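Local atomic coordinates of chitin oligosaccharide binding protein NagB2 (Paenibacillus sp. FPU-7, PDB entry 7EHU), a protein that binds N-acetylglucosamine oligosaccharides released from chitin, probably as the extracellular solute-binding component of a sugar uptake system. Residues P187-W198 / G246-Y257; N201-V209 / A383-L391. One frame throughout, in Å; residues are numbered along the deposited sequence.

Interaction 1. Residues P187-W198 / G246-Y257; sequences PIALGGGSGDGW and GYIDPNVLGLKY. With NAG (2-acetamido-2-deoxy-beta-D-glucopyranose), chain B.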
loop_
_atom_site.group_PDB
_atom_site.type_symbol
_atom_site.label_atom_id
_atom_site.label_comp_id
_atom_site.label_asym_id
_atom_site.label_seq_id
_atom_site.Cartn_x
_atom_site.Cartn_y
_atom_site.Cartn_z
ATOM N N PRO A 187 -9.091 7.192 -19.744
ATOM C CA PRO A 187 -9.426 5.867 -19.200
ATOM C C PRO A 187 -8.924 5.604 -17.792
ATOM O O PRO A 187 -9.707 5.147 -16.951
ATOM C CB PRO A 187 -8.862 4.892 -20.244
ATOM C CG PRO A 187 -8.874 5.710 -21.530
ATOM C CD PRO A 187 -8.401 7.064 -21.043
ATOM N N ILE A 188 -7.650 5.887 -17.512
ATOM C CA ILE A 188 -7.003 5.501 -16.257
ATOM C C ILE A 188 -6.392 6.736 -15.605
ATOM O O ILE A 188 -5.479 7.354 -16.167
ATOM C CB ILE A 188 -5.904 4.444 -16.473
ATOM C CG1 ILE A 188 -6.432 3.203 -17.191
ATOM C CG2 ILE A 188 -5.272 4.059 -15.139
ATOM C CD1 ILE A 188 -5.359 2.265 -17.699
ATOM N N ALA A 189 -6.900 7.096 -14.427
ATOM C CA ALA A 189 -6.269 8.121 -13.605
ATOM C C ALA A 189 -5.014 7.573 -12.948
ATOM O O ALA A 189 -4.964 6.411 -12.542
ATOM C CB ALA A 189 -7.237 8.566 -12.515
ATOM N N LEU A 190 -3.994 8.420 -12.824
ATOM C CA LEU A 190 -2.786 8.021 -12.124
ATOM C C LEU A 190 -1.990 9.310 -11.869
ATOM O O LEU A 190 -1.741 10.093 -12.797
ATOM C CB LEU A 190 -1.979 7.084 -13.012
ATOM C CG LEU A 190 -1.021 6.124 -12.288
ATOM C CD1 LEU A 190 -0.559 5.004 -13.267
ATOM C CD2 LEU A 190 0.039 6.665 -11.430
ATOM N N GLY A 191 -1.603 9.550 -10.621
ATOM C CA GLY A 191 -0.694 10.625 -10.271
ATOM C C GLY A 191 0.646 10.045 -9.882
ATOM O O GLY A 191 0.771 9.458 -8.812
ATOM N N GLY A 192 1.642 10.163 -10.762
ATOM C CA GLY A 192 2.916 9.508 -10.554
ATOM C C GLY A 192 4.120 10.418 -10.705
ATOM O O GLY A 192 5.234 9.937 -10.925
ATOM N N GLY A 193 3.927 11.729 -10.563
ATOM C CA GLY A 193 4.997 12.690 -10.705
ATOM C C GLY A 193 5.772 12.884 -9.419
ATOM O O GLY A 193 5.553 12.209 -8.417
ATOM N N SER A 194 6.695 13.846 -9.455
ATOM C CA SER A 194 7.439 14.291 -8.270
ATOM C C SER A 194 8.033 13.053 -7.601
ATOM O O SER A 194 8.693 12.251 -8.275
ATOM C CB SER A 194 6.518 15.120 -7.386
ATOM O OG SER A 194 5.797 16.086 -8.122
ATOM N N GLY A 195 7.827 12.855 -6.304
ATOM C CA GLY A 195 8.346 11.687 -5.625
ATOM C C GLY A 195 7.344 10.565 -5.473
ATOM O O GLY A 195 7.506 9.716 -4.591
ATOM N N ASP A 196 6.330 10.531 -6.344
ATOM C CA ASP A 196 5.227 9.591 -6.241
ATOM C C ASP A 196 5.285 8.467 -7.279
ATOM O O ASP A 196 4.246 7.915 -7.648
ATOM C CB ASP A 196 3.884 10.313 -6.286
ATOM C CG ASP A 196 3.612 11.115 -5.031
ATOM O OD1 ASP A 196 4.171 10.772 -3.972
ATOM O OD2 ASP A 196 2.735 11.996 -5.073
ATOM N N GLY A 197 6.490 8.081 -7.711
ATOM C CA GLY A 197 6.625 6.965 -8.635
ATOM C C GLY A 197 6.031 5.662 -8.131
ATOM O O GLY A 197 5.641 4.802 -8.937
ATOM N N TRP A 198 5.944 5.492 -6.810
ATOM C CA TRP A 198 5.362 4.278 -6.248
ATOM C C TRP A 198 3.932 4.070 -6.746
ATOM O O TRP A 198 3.458 2.929 -6.829
ATOM C CB TRP A 198 5.388 4.329 -4.716
ATOM C CG TRP A 198 4.325 5.197 -4.108
ATOM C CD1 TRP A 198 4.396 6.542 -3.863
ATOM C CD2 TRP A 198 3.009 4.784 -3.708
ATOM N NE1 TRP A 198 3.209 6.984 -3.338
ATOM C CE2 TRP A 198 2.345 5.925 -3.231
ATOM C CE3 TRP A 198 2.329 3.549 -3.707
ATOM C CZ2 TRP A 198 1.061 5.863 -2.722
ATOM C CZ3 TRP A 198 1.061 3.504 -3.225
ATOM C CH2 TRP A 198 0.433 4.652 -2.745
ATOM N N GLY A 246 -2.620 6.534 -24.820
ATOM C CA GLY A 246 -3.441 7.522 -24.144
ATOM C C GLY A 246 -4.400 6.945 -23.126
ATOM O O GLY A 246 -5.344 7.624 -22.705
ATOM N N TYR A 247 -4.180 5.709 -22.694
ATOM C CA TYR A 247 -5.063 5.102 -21.707
ATOM C C TYR A 247 -4.728 5.590 -20.298
ATOM O O TYR A 247 -5.629 5.891 -19.519
ATOM C CB TYR A 247 -5.011 3.579 -21.832
ATOM C CG TYR A 247 -5.450 2.995 -23.176
ATOM C CD1 TYR A 247 -6.355 3.660 -24.004
ATOM C CD2 TYR A 247 -4.989 1.750 -23.591
ATOM C CE1 TYR A 247 -6.778 3.105 -25.199
ATOM C CE2 TYR A 247 -5.398 1.192 -24.790
ATOM C CZ TYR A 247 -6.290 1.884 -25.591
ATOM O OH TYR A 247 -6.751 1.366 -26.778
ATOM N N ILE A 248 -3.445 5.702 -19.959
ATOM C CA ILE A 248 -3.025 6.390 -18.743
ATOM C C ILE A 248 -3.082 7.894 -19.000
ATOM O O ILE A 248 -2.673 8.364 -20.064
ATOM C CB ILE A 248 -1.614 5.933 -18.324
ATOM C CG1 ILE A 248 -1.638 4.481 -17.845
ATOM C CG2 ILE A 248 -1.048 6.833 -17.231
ATOM C CD1 ILE A 248 -0.246 3.814 -17.736
ATOM N N ASP A 249 -3.639 8.654 -18.045
ATOM C CA ASP A 249 -3.750 10.114 -18.106
ATOM C C ASP A 249 -2.446 10.709 -18.635
ATOM O O ASP A 249 -1.388 10.480 -18.048
ATOM C CB ASP A 249 -4.015 10.647 -16.696
ATOM C CG ASP A 249 -4.311 12.133 -16.657
ATOM O OD1 ASP A 249 -4.013 12.855 -17.625
ATOM O OD2 ASP A 249 -4.857 12.578 -15.620
ATOM N N PRO A 250 -2.472 11.469 -19.738
ATOM C CA PRO A 250 -1.218 12.044 -20.258
ATOM C C PRO A 250 -0.512 12.935 -19.278
ATOM O O PRO A 250 0.677 13.203 -19.477
ATOM C CB PRO A 250 -1.659 12.853 -21.491
ATOM C CG PRO A 250 -3.105 13.111 -21.292
ATOM C CD PRO A 250 -3.621 11.863 -20.576
ATOM N N ASN A 251 -1.179 13.445 -18.246
ATOM C CA ASN A 251 -0.474 14.276 -17.284
ATOM C C ASN A 251 -0.050 13.515 -16.043
ATOM O O ASN A 251 0.214 14.139 -15.010
ATOM C CB ASN A 251 -1.281 15.505 -16.906
ATOM C CG ASN A 251 -0.403 16.653 -16.424
ATOM O OD1 ASN A 251 0.786 16.745 -16.746
ATOM N ND2 ASN A 251 -1.006 17.552 -15.660
ATOM N N VAL A 252 0.090 12.190 -16.151
ATOM C CA VAL A 252 0.521 11.360 -15.024
ATOM C C VAL A 252 1.765 11.925 -14.343
ATOM O O VAL A 252 1.851 11.945 -13.109
ATOM C CB VAL A 252 0.720 9.904 -15.489
ATOM C CG1 VAL A 252 1.665 9.821 -16.682
ATOM C CG2 VAL A 252 1.227 9.027 -14.324
ATOM N N LEU A 253 2.751 12.381 -15.122
ATOM C CA LEU A 253 3.998 12.845 -14.517
ATOM C C LEU A 253 3.890 14.262 -13.964
ATOM O O LEU A 253 4.814 14.708 -13.272
ATOM C CB LEU A 253 5.176 12.728 -15.498
ATOM C CG LEU A 253 5.477 11.319 -16.016
ATOM C CD1 LEU A 253 6.683 11.344 -16.961
ATOM C CD2 LEU A 253 5.735 10.334 -14.873
ATOM N N GLY A 254 2.778 14.951 -14.206
ATOM C CA GLY A 254 2.552 16.278 -13.671
ATOM C C GLY A 254 1.639 16.310 -12.465
ATOM O O GLY A 254 1.298 17.401 -11.989
ATOM N N LEU A 255 1.237 15.146 -11.951
ATOM C CA LEU A 255 0.267 15.063 -10.874
ATOM C C LEU A 255 0.836 14.263 -9.719
ATOM O O LEU A 255 1.505 13.248 -9.930
ATOM C CB LEU A 255 -0.992 14.353 -11.366
ATOM C CG LEU A 255 -1.770 15.109 -12.439
ATOM C CD1 LEU A 255 -2.793 14.162 -13.083
ATOM C CD2 LEU A 255 -2.479 16.332 -11.879
ATOM N N LYS A 256 0.535 14.702 -8.504
ATOM C CA LYS A 256 0.823 13.941 -7.297
ATOM C C LYS A 256 -0.173 12.790 -7.163
ATOM O O LYS A 256 -1.256 12.808 -7.750
ATOM C CB LYS A 256 0.675 14.856 -6.077
ATOM C CG LYS A 256 1.548 16.110 -6.063
ATOM C CD LYS A 256 1.516 16.817 -4.694
ATOM C CE LYS A 256 0.091 17.117 -4.189
ATOM N NZ LYS A 256 0.030 18.380 -3.386
ATOM N N TYR A 257 0.203 11.806 -6.340
ATOM C CA TYR A 257 -0.653 10.648 -6.081
ATOM C C TYR A 257 -2.079 11.078 -5.781
ATOM O O TYR A 257 -3.029 10.560 -6.372
ATOM C CB TYR A 257 -0.083 9.884 -4.877
ATOM C CG TYR A 257 -0.919 8.758 -4.353
ATOM C CD1 TYR A 257 -1.344 7.734 -5.177
ATOM C CD2 TYR A 257 -1.252 8.706 -3.011
ATOM C CE1 TYR A 257 -2.092 6.685 -4.679
ATOM C CE2 TYR A 257 -1.992 7.675 -2.495
ATOM C CZ TYR A 257 -2.393 6.652 -3.329
ATOM O OH TYR A 257 -3.097 5.613 -2.762
HETATM C C1 NAG B . 1.664 1.969 0.317
HETATM C C2 NAG B . 3.118 2.149 -0.046
HETATM C C3 NAG B . 3.522 1.175 -1.152
HETATM C C4 NAG B . 3.170 -0.254 -0.753
HETATM C C5 NAG B . 1.698 -0.347 -0.361
HETATM C C6 NAG B . 1.297 -1.715 0.149
HETATM C C7 NAG B . 4.210 4.316 0.289
HETATM C C8 NAG B . 4.438 5.695 -0.267
HETATM N N2 NAG B . 3.420 3.517 -0.431
HETATM O O3 NAG B . 4.919 1.315 -1.378
HETATM O O4 NAG B . 3.386 -1.169 -1.823
HETATM O O5 NAG B . 1.421 0.611 0.673
HETATM O O6 NAG B . 2.037 -2.088 1.301
HETATM O O7 NAG B . 4.733 3.937 1.338
HETATM O O HOH W 1 -4.451 11.228 -13.304
HETATM O O HOH W 2 -2.953 8.366 -8.381
HETATM O O HOH W 3 7.505 14.287 -12.489
HETATM O O HOH W 4 5.178 16.642 -11.040
#
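Trp198 and Tyr257 meet edge-to-face at the sugar pocket of this solute-binding protein, at one end of a run of backbone contacts that starts in a single beta bridge between Ile188 and Ile248. Trp198 CZ2 lies over the centre of the tyrosine ring, with centroids 4.5 Å apart and planes at 55°. Trp198 CG sits between its own backbone N and carbonyl carbon, which turns the indole in between Tyr257 and the glycan: NAG N2 lies 3.4 Å above one indole face, towards the rim. The Tyr257 hydroxyl is hydrogen-bonded to Asp274 OD1 and Trp277 NE1, which should limit movement of the ring.

The tight part is the glycine run. Gly192 N donates to Val252 O and Gly193 N to Leu255 O (2.9 Å), while Gly191 CA approaches Lys256 O at 3.4 Å and Gly193 CA approaches Leu253 O at 3.3 Å, both CA-H...O contacts. Alongside, Leu190 CD2 packs on Val252 CG2. The exposed turn at Ser194 is looser: one water links Ser194 N, and another Ser194 OG, to Leu253 O. Two residues on, back in the buried part, Asp196 OD2 accepts from Tyr257 N at 2.8 Å, the N-H straight at 179° but arriving 38° out of the carboxylate plane.

Interaction 2. Residues N201-V209 / A383-L391; sequences NMLANSLFV and AAFPAFDAL. With NAG (2-acetamido-2-deoxy-beta-D-glucopyranose), chain B.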
loop_
_atom_site.group_PDB
_atom_site.type_symbol
_atom_site.label_atom_id
_atom_site.label_comp_id
_atom_site.label_asym_id
_atom_site.label_seq_id
_atom_site.Cartn_x
_atom_site.Cartn_y
_atom_site.Cartn_z
ATOM N N ASN A 201 4.122 2.264 -9.770
ATOM C CA ASN A 201 4.531 0.903 -9.462
ATOM C C ASN A 201 3.396 0.023 -8.968
ATOM O O ASN A 201 3.504 -1.202 -9.069
ATOM C CB ASN A 201 5.703 0.879 -8.483
ATOM C CG ASN A 201 7.030 1.219 -9.155
ATOM O OD1 ASN A 201 7.179 1.106 -10.370
ATOM N ND2 ASN A 201 8.005 1.609 -8.351
ATOM N N MET A 202 2.312 0.591 -8.442
ATOM C CA MET A 202 1.166 -0.262 -8.110
ATOM C C MET A 202 0.689 -0.981 -9.357
ATOM O O MET A 202 0.509 -2.203 -9.376
ATOM C CB MET A 202 0.027 0.597 -7.551
ATOM C CG MET A 202 0.271 1.107 -6.137
ATOM S SD MET A 202 -1.256 1.699 -5.340
ATOM C CE MET A 202 -1.369 3.326 -6.108
ATOM N N LEU A 203 0.495 -0.220 -10.424
ATOM C CA LEU A 203 0.041 -0.785 -11.681
ATOM C C LEU A 203 1.108 -1.657 -12.309
ATOM O O LEU A 203 0.811 -2.749 -12.802
ATOM C CB LEU A 203 -0.363 0.353 -12.612
ATOM C CG LEU A 203 -0.935 -0.059 -13.964
ATOM C CD1 LEU A 203 -2.145 -0.977 -13.814
ATOM C CD2 LEU A 203 -1.303 1.178 -14.779
ATOM N N ALA A 204 2.356 -1.191 -12.295
ATOM C CA ALA A 204 3.441 -1.975 -12.868
ATOM C C ALA A 204 3.564 -3.324 -12.183
ATOM O O ALA A 204 3.781 -4.343 -12.847
ATOM C CB ALA A 204 4.756 -1.205 -12.761
ATOM N N ASN A 205 3.440 -3.347 -10.853
ATOM C CA ASN A 205 3.606 -4.587 -10.100
ATOM C C ASN A 205 2.525 -5.594 -10.439
ATOM O O ASN A 205 2.836 -6.760 -10.723
ATOM C CB ASN A 205 4.030 -4.226 -8.660
ATOM C CG ASN A 205 4.148 -5.369 -7.649
ATOM O OD1 ASN A 205 3.857 -5.207 -6.458
ATOM N ND2 ASN A 205 4.352 -6.585 -8.151
ATOM N N SER A 206 1.273 -5.159 -10.541
ATOM C CA SER A 206 0.243 -6.104 -10.960
ATOM C C SER A 206 0.420 -6.541 -12.408
ATOM O O SER A 206 0.099 -7.686 -12.733
ATOM C CB SER A 206 -1.161 -5.585 -10.661
ATOM O OG SER A 206 -1.469 -5.744 -9.288
ATOM N N LEU A 207 0.946 -5.664 -13.272
ATOM C CA LEU A 207 1.235 -6.051 -14.649
ATOM C C LEU A 207 2.286 -7.147 -14.715
ATOM O O LEU A 207 2.083 -8.160 -15.385
ATOM C CB LEU A 207 1.680 -4.849 -15.468
ATOM C CG LEU A 207 0.552 -4.155 -16.218
ATOM C CD1 LEU A 207 0.996 -2.761 -16.667
ATOM C CD2 LEU A 207 0.131 -4.979 -17.412
ATOM N N PHE A 208 3.432 -6.960 -14.044
ATOM C CA PHE A 208 4.501 -7.948 -14.203
ATOM C C PHE A 208 4.223 -9.240 -13.445
ATOM O O PHE A 208 4.742 -10.286 -13.837
ATOM C CB PHE A 208 5.930 -7.394 -14.040
ATOM C CG PHE A 208 6.329 -6.913 -12.658
ATOM C CD1 PHE A 208 6.538 -7.793 -11.604
ATOM C CD2 PHE A 208 6.638 -5.572 -12.452
ATOM C CE1 PHE A 208 6.984 -7.317 -10.369
ATOM C CE2 PHE A 208 7.072 -5.117 -11.226
ATOM C CZ PHE A 208 7.238 -5.984 -10.199
ATOM N N VAL A 209 3.399 -9.207 -12.399
ATOM C CA VAL A 209 2.957 -10.463 -11.809
ATOM C C VAL A 209 1.960 -11.142 -12.739
ATOM O O VAL A 209 1.983 -12.367 -12.905
ATOM C CB VAL A 209 2.430 -10.247 -10.374
ATOM C CG1 VAL A 209 1.717 -11.503 -9.851
ATOM C CG2 VAL A 209 3.574 -9.814 -9.436
ATOM N N ALA A 383 -5.435 -16.545 -4.945
ATOM C CA ALA A 383 -4.494 -16.238 -3.877
ATOM C C ALA A 383 -4.106 -14.772 -3.992
ATOM O O ALA A 383 -4.376 -14.114 -5.000
ATOM C CB ALA A 383 -3.241 -17.110 -3.976
ATOM N N ALA A 384 -3.451 -14.276 -2.951
ATOM C CA ALA A 384 -2.859 -12.945 -2.966
ATOM C C ALA A 384 -1.344 -13.035 -3.129
ATOM O O ALA A 384 -0.728 -14.075 -2.865
ATOM C CB ALA A 384 -3.184 -12.184 -1.678
ATOM N N PHE A 385 -0.747 -11.930 -3.568
ATOM C CA PHE A 385 0.693 -11.783 -3.595
ATOM C C PHE A 385 1.059 -10.445 -2.961
ATOM O O PHE A 385 0.334 -9.453 -3.127
ATOM C CB PHE A 385 1.275 -11.872 -5.019
ATOM C CG PHE A 385 0.743 -10.859 -5.992
ATOM C CD1 PHE A 385 -0.402 -11.131 -6.734
ATOM C CD2 PHE A 385 1.408 -9.657 -6.199
ATOM C CE1 PHE A 385 -0.859 -10.220 -7.664
ATOM C CE2 PHE A 385 0.944 -8.752 -7.119
ATOM C CZ PHE A 385 -0.183 -9.033 -7.851
ATOM N N PRO A 386 2.162 -10.382 -2.230
ATOM C CA PRO A 386 2.555 -9.124 -1.588
ATOM C C PRO A 386 3.052 -8.116 -2.612
ATOM O O PRO A 386 3.365 -8.442 -3.759
ATOM C CB PRO A 386 3.694 -9.562 -0.659
ATOM C CG PRO A 386 4.315 -10.711 -1.383
ATOM C CD PRO A 386 3.157 -11.447 -2.023
ATOM N N ALA A 387 3.111 -6.860 -2.187
ATOM C CA ALA A 387 3.732 -5.835 -3.013
ATOM C C ALA A 387 5.219 -6.126 -3.174
ATOM O O ALA A 387 5.886 -6.624 -2.257
ATOM C CB ALA A 387 3.542 -4.455 -2.408
ATOM N N PHE A 388 5.750 -5.805 -4.360
ATOM C CA PHE A 388 7.149 -6.101 -4.647
ATOM C C PHE A 388 8.094 -5.437 -3.641
ATOM O O PHE A 388 9.193 -5.954 -3.400
ATOM C CB PHE A 388 7.521 -5.689 -6.081
ATOM C CG PHE A 388 7.836 -4.231 -6.206
ATOM C CD1 PHE A 388 6.831 -3.284 -6.181
ATOM C CD2 PHE A 388 9.145 -3.807 -6.282
ATOM C CE1 PHE A 388 7.141 -1.943 -6.226
ATOM C CE2 PHE A 388 9.452 -2.467 -6.330
ATOM C CZ PHE A 388 8.442 -1.536 -6.312
ATOM N N ASP A 389 7.690 -4.322 -3.021
ATOM C CA ASP A 389 8.565 -3.616 -2.080
ATOM C C ASP A 389 8.658 -4.304 -0.733
ATOM O O ASP A 389 9.529 -3.948 0.069
ATOM C CB ASP A 389 8.109 -2.174 -2.143
ATOM C CG ASP A 389 6.857 -1.830 -1.354
ATOM O OD1 ASP A 389 6.342 -2.200 -0.390
ATOM O OD2 ASP A 389 5.960 -1.972 -2.288
ATOM N N ALA A 390 7.870 -5.361 -0.518
ATOM C CA ALA A 390 8.133 -6.249 0.602
ATOM C C ALA A 390 9.317 -7.171 0.327
ATOM O O ALA A 390 9.922 -7.691 1.276
ATOM C CB ALA A 390 6.907 -7.114 0.893
ATOM N N LEU A 391 9.666 -7.363 -0.950
ATOM C CA LEU A 391 10.545 -8.442 -1.391
ATOM C C LEU A 391 11.886 -7.979 -1.933
ATOM O O LEU A 391 12.751 -8.834 -2.184
ATOM C CB LEU A 391 9.856 -9.233 -2.516
ATOM C CG LEU A 391 8.455 -9.761 -2.229
ATOM C CD1 LEU A 391 7.874 -10.479 -3.433
ATOM C CD2 LEU A 391 8.482 -10.680 -1.017
HETATM C C1 NAG B . 1.664 1.969 0.317
HETATM C C2 NAG B . 3.118 2.149 -0.046
HETATM C C3 NAG B . 3.522 1.175 -1.152
HETATM C C4 NAG B . 3.170 -0.254 -0.753
HETATM C C5 NAG B . 1.698 -0.347 -0.361
HETATM C C6 NAG B . 1.297 -1.715 0.149
HETATM C C7 NAG B . 4.210 4.316 0.289
HETATM C C8 NAG B . 4.438 5.695 -0.267
HETATM N N2 NAG B . 3.420 3.517 -0.431
HETATM O O3 NAG B . 4.919 1.315 -1.378
HETATM O O4 NAG B . 3.386 -1.169 -1.823
HETATM O O5 NAG B . 1.421 0.611 0.673
HETATM O O6 NAG B . 2.037 -2.088 1.301
HETATM O O7 NAG B . 4.733 3.937 1.338
#
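Helix 197-212 packs here against the end of strand 383-385 and the chain that follows it into the glycan pocket, where Ala387 and Asp389 line the sugar site. Across the contact, Val209 puts CG1 over the centre of the Phe385 ring, 3.6 Å from the centroid and almost on the ring normal, a CH-pi contact. Ser206 OG lies at the edge of the same ring.

One turn back from Val209, the Asn205 amide is the polar link. With CG anti to the backbone N (chi1 175°), the side chain extends from the helix and OD1 accepts from Phe388 N at 2.9 Å; the donor stands 45° out of the carbonyl plane, so the bond uses no lone-pair direction. OD1 also lies in the plane of the Phe388 ring at its edge, 3.6 Å from CD1, with amide and ring planes 78° apart. Asn201 ND2 reaches CZ of that ring at 3.8 Å, and Phe208 CZ touches Phe388 CB.

One residue past Phe388, NAG O4 donates to Asp389 OD2 at 2.7 Å, while OD1 forms a salt bridge with Arg77. The chemistry is consistent with a second-shell role for Asn205: its bond to Phe388 N would help position the backbone next to Asp389, whose charge Arg77 would partly balance.

The centres of interactions 1 and 2 lie 18 Å apart, and helix 197-212 serves both: its first residues belong to 187-198, and the following turns to 201-209. Along the chain the segments alternate, 187-198, 201-209, 246-257, then 383-391. Direct packing joins them, with Tyr257 CE1 3.7 Å from Met202 CE, and with Leu203 CD2 against Ile248 CD1 and Leu190 CD1. Both contacts also reach the same mixed sheet, through strand 188-189 beside 271-275 and strand 383-385 beside 309-320. Each touches the same NAG, one with an aromatic face and the other with a carboxylate, so the helix carries Trp198 of the site and, through Asn205, borders the segment that holds Asp389.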